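PDB 2DQ0: seryl-tRNA synthetase from Pyrococcus horikoshii, which probably attaches serine to tRNA(Ser), and also to tRNA(Sec), using ATP, and works as a class II homodimer with a long coiled-coil arm. Local coordinates for residues A[34-39]-A[93-98]; A[205-210]-A[324-329]; A[309-312]-A[318-321]. One frame throughout, in Å; residues are numbered along the deposited sequence.

Contact 1: A[34-39]-A[93-98]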
# COMPACT_ATOMS: atom_id res chain seq x y z
N LEU A 34 3.62 37.91 16.39
CA LEU A 34 4.49 39.02 16.75
C LEU A 34 4.37 39.43 18.22
O LEU A 34 5.38 39.58 18.91
CB LEU A 34 4.22 40.23 15.86
CG LEU A 34 4.85 40.13 14.47
CD1 LEU A 34 4.56 41.39 13.68
CD2 LEU A 34 6.35 39.92 14.60
N LYS A 35 3.14 39.60 18.70
CA LYS A 35 2.93 39.98 20.08
C LYS A 35 3.36 38.84 21.00
O LYS A 35 3.75 39.07 22.16
CB LYS A 35 1.46 40.39 20.34
CG LYS A 35 0.58 39.35 21.00
CD LYS A 35 -0.07 39.87 22.28
CE LYS A 35 -1.00 41.04 21.99
NZ LYS A 35 -1.56 41.66 23.23
N LEU A 36 3.30 37.62 20.49
CA LEU A 36 3.70 36.47 21.29
C LEU A 36 5.21 36.44 21.35
O LEU A 36 5.79 36.22 22.41
CB LEU A 36 3.18 35.16 20.67
CG LEU A 36 1.73 34.73 20.85
CD1 LEU A 36 1.57 33.34 20.25
CD2 LEU A 36 1.34 34.72 22.32
N ASP A 37 5.84 36.66 20.20
CA ASP A 37 7.29 36.65 20.10
C ASP A 37 7.83 37.73 21.02
O ASP A 37 8.81 37.53 21.72
CB ASP A 37 7.72 36.93 18.66
CG ASP A 37 9.22 36.71 18.43
OD1 ASP A 37 9.69 35.58 18.67
OD2 ASP A 37 9.91 37.65 18.00
N THR A 38 7.17 38.88 21.01
CA THR A 38 7.59 39.98 21.84
C THR A 38 7.49 39.60 23.31
O THR A 38 8.42 39.81 24.08
CB THR A 38 6.77 41.24 21.52
OG1 THR A 38 7.38 41.88 20.39
CG2 THR A 38 6.73 42.21 22.69
N GLU A 39 6.36 39.03 23.70
CA GLU A 39 6.19 38.62 25.08
C GLU A 39 7.29 37.59 25.44
O GLU A 39 7.89 37.64 26.53
CB GLU A 39 4.79 38.01 25.24
CG GLU A 39 4.45 37.58 26.65
CD GLU A 39 2.96 37.39 26.82
OE1 GLU A 39 2.55 36.93 27.92
OE2 GLU A 39 2.20 37.71 25.87
N GLU A 93 7.96 28.50 27.61
CA GLU A 93 7.73 27.31 26.82
C GLU A 93 6.37 27.42 26.16
O GLU A 93 6.26 27.34 24.93
CB GLU A 93 7.73 26.06 27.70
CG GLU A 93 9.07 25.46 27.98
CD GLU A 93 8.92 24.15 28.72
OE1 GLU A 93 8.22 23.25 28.18
OE2 GLU A 93 9.47 24.01 29.84
N GLU A 94 5.33 27.60 26.97
CA GLU A 94 3.97 27.71 26.47
C GLU A 94 3.90 28.72 25.34
O GLU A 94 3.20 28.51 24.35
CB GLU A 94 2.99 28.09 27.59
CG GLU A 94 3.27 29.44 28.24
CD GLU A 94 2.06 30.04 28.96
OE1 GLU A 94 1.05 30.35 28.29
OE2 GLU A 94 2.13 30.21 30.21
N LEU A 95 4.64 29.81 25.47
CA LEU A 95 4.66 30.85 24.45
C LEU A 95 5.25 30.31 23.13
O LEU A 95 4.68 30.56 22.06
CB LEU A 95 5.47 32.04 24.95
CG LEU A 95 4.75 33.35 25.29
CD1 LEU A 95 3.34 33.12 25.82
CD2 LEU A 95 5.61 34.08 26.30
N LYS A 96 6.36 29.59 23.20
CA LYS A 96 6.97 29.02 22.00
C LYS A 96 5.99 28.05 21.35
O LYS A 96 5.91 27.92 20.13
CB LYS A 96 8.26 28.27 22.34
CG LYS A 96 9.43 29.15 22.75
CD LYS A 96 10.64 28.32 23.18
CE LYS A 96 11.82 29.20 23.60
NZ LYS A 96 12.95 28.41 24.18
N LYS A 97 5.23 27.37 22.19
CA LYS A 97 4.26 26.40 21.72
C LYS A 97 3.20 27.08 20.86
O LYS A 97 2.88 26.62 19.76
CB LYS A 97 3.64 25.70 22.94
CG LYS A 97 3.01 24.34 22.69
CD LYS A 97 3.09 23.48 23.95
CE LYS A 97 4.56 23.24 24.35
NZ LYS A 97 4.75 22.51 25.65
N LYS A 98 2.64 28.19 21.35
CA LYS A 98 1.60 28.92 20.62
C LYS A 98 2.18 29.53 19.35
O LYS A 98 1.52 29.59 18.31
CB LYS A 98 1.00 30.02 21.49
CG LYS A 98 0.37 29.52 22.80
CD LYS A 98 -0.10 30.68 23.68
CE LYS A 98 -0.31 30.27 25.15
NZ LYS A 98 -0.28 31.45 26.09

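Contact 2: A[205-210]-A[324-329]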
# COMPACT_ATOMS: atom_id res chain seq x y z
N ASP A 205 14.26 4.31 -15.62
CA ASP A 205 15.49 4.25 -16.41
C ASP A 205 16.04 5.62 -16.78
O ASP A 205 17.22 5.92 -16.57
CB ASP A 205 15.24 3.45 -17.70
CG ASP A 205 15.29 1.94 -17.47
OD1 ASP A 205 15.63 1.49 -16.35
OD2 ASP A 205 15.00 1.20 -18.43
N ARG A 206 15.18 6.47 -17.31
CA ARG A 206 15.60 7.78 -17.71
C ARG A 206 16.14 8.64 -16.56
O ARG A 206 17.16 9.30 -16.73
CB ARG A 206 14.46 8.49 -18.42
CG ARG A 206 14.81 8.89 -19.82
CD ARG A 206 15.08 7.68 -20.65
NE ARG A 206 14.72 7.91 -22.04
CZ ARG A 206 14.61 6.93 -22.94
NH1 ARG A 206 14.84 5.66 -22.60
NH2 ARG A 206 14.22 7.22 -24.18
N LEU A 207 15.47 8.66 -15.42
CA LEU A 207 15.96 9.46 -14.30
C LEU A 207 17.28 8.89 -13.83
O LEU A 207 18.19 9.64 -13.44
CB LEU A 207 14.96 9.49 -13.15
CG LEU A 207 13.94 10.63 -13.20
CD1 LEU A 207 14.66 11.95 -13.01
CD2 LEU A 207 13.19 10.62 -14.52
N ILE A 208 17.41 7.56 -13.87
CA ILE A 208 18.67 6.93 -13.48
C ILE A 208 19.80 7.38 -14.41
O ILE A 208 20.90 7.68 -13.96
CB ILE A 208 18.58 5.40 -13.52
CG1 ILE A 208 17.77 4.89 -12.33
CG2 ILE A 208 19.96 4.79 -13.46
CD1 ILE A 208 17.68 3.38 -12.29
N GLU A 209 19.54 7.43 -15.71
CA GLU A 209 20.58 7.90 -16.62
C GLU A 209 20.98 9.34 -16.26
O GLU A 209 22.13 9.72 -16.43
CB GLU A 209 20.11 7.87 -18.08
CG GLU A 209 19.54 6.55 -18.56
CD GLU A 209 18.83 6.67 -19.91
OE1 GLU A 209 18.22 5.68 -20.36
OE2 GLU A 209 18.90 7.77 -20.53
N LYS A 210 20.04 10.15 -15.77
CA LYS A 210 20.35 11.53 -15.42
C LYS A 210 20.99 11.68 -14.05
O LYS A 210 21.09 12.79 -13.54
CB LYS A 210 19.10 12.40 -15.47
CG LYS A 210 18.50 12.55 -16.86
CD LYS A 210 17.34 13.53 -16.88
CE LYS A 210 17.05 13.95 -18.30
NZ LYS A 210 15.83 14.79 -18.42
N ILE A 324 11.09 19.73 -13.97
CA ILE A 324 9.91 19.87 -14.84
C ILE A 324 10.28 19.48 -16.29
O ILE A 324 9.48 18.89 -17.00
CB ILE A 324 9.32 21.32 -14.81
CG1 ILE A 324 8.04 21.39 -15.65
CG2 ILE A 324 10.32 22.32 -15.36
CD1 ILE A 324 6.87 20.57 -15.13
N ARG A 325 11.51 19.79 -16.70
CA ARG A 325 11.96 19.45 -18.04
C ARG A 325 12.17 17.95 -18.12
O ARG A 325 11.99 17.33 -19.18
CB ARG A 325 13.28 20.15 -18.37
CG ARG A 325 13.24 21.67 -18.33
CD ARG A 325 12.73 22.28 -19.63
NE ARG A 325 12.64 23.74 -19.56
CZ ARG A 325 12.24 24.51 -20.58
NH1 ARG A 325 11.90 23.95 -21.74
NH2 ARG A 325 12.18 25.83 -20.44
N ASN A 326 12.55 17.36 -16.99
CA ASN A 326 12.76 15.92 -16.96
C ASN A 326 11.43 15.24 -17.21
O ASN A 326 11.38 14.26 -17.94
CB ASN A 326 13.34 15.47 -15.61
CG ASN A 326 14.82 15.78 -15.48
OD1 ASN A 326 15.40 15.64 -14.41
ND2 ASN A 326 15.44 16.22 -16.56
N ALA A 327 10.35 15.76 -16.61
CA ALA A 327 9.02 15.19 -16.83
C ALA A 327 8.55 15.48 -18.25
O ALA A 327 7.98 14.61 -18.90
CB ALA A 327 8.02 15.73 -15.85
N GLU A 328 8.82 16.69 -18.75
CA GLU A 328 8.43 17.05 -20.12
C GLU A 328 9.03 16.09 -21.14
O GLU A 328 8.36 15.74 -22.11
CB GLU A 328 8.88 18.48 -20.47
CG GLU A 328 8.12 19.56 -19.77
CD GLU A 328 8.51 20.94 -20.22
OE1 GLU A 328 8.31 21.26 -21.41
OE2 GLU A 328 9.01 21.72 -19.37
N GLU A 329 10.28 15.68 -20.93
CA GLU A 329 10.95 14.78 -21.86
C GLU A 329 10.24 13.46 -21.96
O GLU A 329 10.09 12.91 -23.06
CB GLU A 329 12.39 14.53 -21.45
CG GLU A 329 13.37 15.60 -21.89
CD GLU A 329 14.78 15.32 -21.40
OE1 GLU A 329 15.23 14.17 -21.55
OE2 GLU A 329 15.44 16.25 -20.87

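Contact 3: A[309-312]-A[318-321]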
# COMPACT_ATOMS: atom_id res chain seq x y z
N VAL A 309 14.50 16.09 -4.82
CA VAL A 309 15.78 16.80 -4.76
C VAL A 309 16.08 17.59 -3.49
O VAL A 309 15.23 18.33 -2.96
CB VAL A 309 15.89 17.78 -5.94
CG1 VAL A 309 17.14 18.63 -5.82
CG2 VAL A 309 15.91 17.01 -7.25
N TYR A 310 17.32 17.44 -3.02
CA TYR A 310 17.82 18.17 -1.86
C TYR A 310 18.92 19.00 -2.48
O TYR A 310 19.86 18.44 -3.04
CB TYR A 310 18.48 17.25 -0.84
CG TYR A 310 17.57 16.36 -0.04
CD1 TYR A 310 17.05 15.18 -0.58
CD2 TYR A 310 17.28 16.65 1.29
CE1 TYR A 310 16.28 14.31 0.19
CE2 TYR A 310 16.51 15.78 2.07
CZ TYR A 310 16.01 14.61 1.52
OH TYR A 310 15.27 13.75 2.29
N SER A 311 18.81 20.32 -2.42
CA SER A 311 19.86 21.17 -2.98
C SER A 311 20.23 22.34 -2.07
O SER A 311 19.65 22.54 -0.99
CB SER A 311 19.42 21.73 -4.35
OG SER A 311 18.59 22.87 -4.19
N ARG A 312 21.24 23.09 -2.50
CA ARG A 312 21.66 24.26 -1.76
C ARG A 312 20.60 25.30 -2.12
O ARG A 312 20.13 25.34 -3.25
CB ARG A 312 23.01 24.76 -2.26
CG ARG A 312 24.09 23.71 -2.29
CD ARG A 312 25.31 24.15 -3.07
NE ARG A 312 26.48 23.45 -2.55
CZ ARG A 312 27.05 23.74 -1.38
NH1 ARG A 312 26.56 24.72 -0.62
NH2 ARG A 312 28.06 23.00 -0.94
N GLU A 318 17.21 26.47 -9.98
CA GLU A 318 17.74 25.87 -11.19
C GLU A 318 17.26 24.42 -11.27
O GLU A 318 16.94 23.91 -12.35
CB GLU A 318 19.25 25.93 -11.19
CG GLU A 318 19.87 25.71 -12.55
CD GLU A 318 21.37 25.58 -12.47
OE1 GLU A 318 21.97 26.25 -11.60
OE2 GLU A 318 21.93 24.82 -13.29
N TRP A 319 17.22 23.75 -10.12
CA TRP A 319 16.77 22.36 -10.07
C TRP A 319 15.30 22.26 -10.45
O TRP A 319 14.90 21.38 -11.22
CB TRP A 319 16.99 21.78 -8.67
CG TRP A 319 18.31 21.09 -8.63
CD1 TRP A 319 19.42 21.47 -7.93
CD2 TRP A 319 18.72 20.01 -9.47
NE1 TRP A 319 20.50 20.71 -8.30
CE2 TRP A 319 20.10 19.81 -9.24
CE3 TRP A 319 18.05 19.19 -10.40
CZ2 TRP A 319 20.84 18.82 -9.92
CZ3 TRP A 319 18.77 18.21 -11.07
CH2 TRP A 319 20.16 18.04 -10.83
N HIS A 320 14.51 23.18 -9.89
CA HIS A 320 13.08 23.23 -10.16
C HIS A 320 12.92 23.19 -11.66
O HIS A 320 12.15 22.40 -12.22
CB HIS A 320 12.50 24.55 -9.64
CG HIS A 320 11.01 24.63 -9.76
ND1 HIS A 320 10.32 25.82 -9.64
CD2 HIS A 320 10.07 23.67 -9.94
CE1 HIS A 320 9.02 25.59 -9.74
NE2 HIS A 320 8.84 24.29 -9.92
N GLU A 321 13.66 24.05 -12.32
CA GLU A 321 13.59 24.14 -13.74
C GLU A 321 14.02 22.86 -14.45
O GLU A 321 13.53 22.55 -15.53
CB GLU A 321 14.43 25.33 -14.18
CG GLU A 321 13.79 26.12 -15.29
CD GLU A 321 12.41 26.62 -14.94
OE1 GLU A 321 12.28 27.39 -13.96
OE2 GLU A 321 11.46 26.23 -15.66

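Contact 1: A[34-39]-A[93-98]
Leu36 and Leu95 face each other across the antiparallel pair of long helices that forms the N-terminal arm of this synthetase, and they are a plain example of how such a pair is held together by aliphatic side chains. Over these short segments the helix axes run at 158° to one another and approach to 9.5 Å, and the CA atoms of the two leucines are the nearest across the contact. Leu36 can be followed outward. Its CB leaves the helix toward residues 93-98, and CG lies beside the backbone N and anti to the carbonyl carbon (chi1 -79°). There the chain forks. CD1 reaches the base of Lys98, 3.6 Å from its CB, the two side chains crossing at about a right angle; CD2 turns to Leu95 and stands 4.3 Å from its CD1. One branch thus packs on an apolar neighbour and the other on the aliphatic root of a charged one. One turn further on, Glu39 swings its CG anti to the backbone N (chi1 -177°) and lays that methylene against Leu95, with Glu39 CG 3.7 Å from Leu95 CD2. The charged end of Lys98 is engaged within its own helix, where NZ forms a salt bridge of 2.8 Å with Glu94 OE1, met nearly along the C-O bond. Apolar carbon thus lies between the helices while the charges stay at the margin. The contact belongs to helices 28-65 and 72-103, the arm involved in tRNA binding; Leu95 also touches Lys43 of the former helix, and helix 4-9 packs on Leu34 and Asp37, the latter salt-bridged to Arg8.

Contact 2: A[205-210]-A[324-329]
Lys210 and Glu329 approach from opposite directions, and their meeting shows a long side chain reaching from the end of one helix to the flank of another. The contact joins helix 316-333, which follows strand 301-311 in the class II core, to helix 190-209. The nearest CA atoms across it, those of Leu207 and Asn326, are 7.7 Å from each other. Lys210 is the first residue to leave helical geometry after helix 190-209, and from there its chain runs out extended beyond CG toward residues 324-329. Glu329 comes back the other way, also extended beyond CG, and the pair is modelled as a salt bridge with NZ of Lys210 2.9 Å from OE2 of Glu329. The bond is weak, and because NZ is crowded in the model its exact place, and with it the bond, is doubtful. Asn326 likewise points against the lysine, its CG on the side of the backbone N (chi1 -76°). Leu207 supplies the apolar part: its CB starts off to one flank, yet the branch ending in CD1 bends in toward the Asn326 side chain. Around this joint, Arg206 adds a salt bridge to Glu333, while Leu207 and Asn326 both rest on Gln307 of strand 301-311. Helix 316-333 also lies on strands 354-362 and 367-376 through Ile324 and Ala327, and Ile208 packs on Ile194 of the second subunit.

Contact 3: A[309-312]-A[318-321]
A strand of the antiparallel catalytic sheet of class II synthetases, 301-311, turns through a short connection into helix 316-333, and the contact between Val309, Ser311 and Trp319 is where the beginning of that helix folds back onto the strand. The indole of Trp319 receives both strand residues. Val309 sends its CG1, anti to the backbone N (chi1 174°), over one face of the ring: the methyl lies 4.2 Å from the centroid of the five-membered ring and 22° off its normal, a CH-pi contact, and its closest ring atom is CG at 3.9 Å. Two residues along the strand, on the same side of the sheet, Ser311 brings CB to 3.6 Å from CD1 of Trp319, reaching the ring obliquely. Its hydroxyl is used locally, as OG donates to the carbonyl O of Arg312 at 3.1 Å from above the carbonyl plane. Tyr310, between them, points away and hydrogen-bonds through OH to Leu257 O. The indole also touches Leu274 of the neighbouring strand 273-282 and makes a cation-pi contact with Lys322. Chemically, then, the attraction between these two segments is of the dispersion and CH-pi kind. The methyl covers part of one face of the indole; the serine hydroxyl, close to the ring as well, has the Arg312 carbonyl as a partner, and CB makes the nearest approach to the indole.

Along the chain, contact 1 comes first and closes before the other two begin. It lies in the N-terminal arm, its centre about 34 Å from that of contact 3 and about 45 Å from that of contact 2, and shares no helix or strand with either. Contacts 2 and 3 belong together: their centres are about 14 Å apart and both use helix 316-333, contact 3 tying its beginning to strand 301-311 and contact 2 tying a later part to the end of helix 190-209. Contact 3 falls within the span between the two segments of contact 2. The arrangement is consistent with a division between a tRNA-binding arm and a catalytic core.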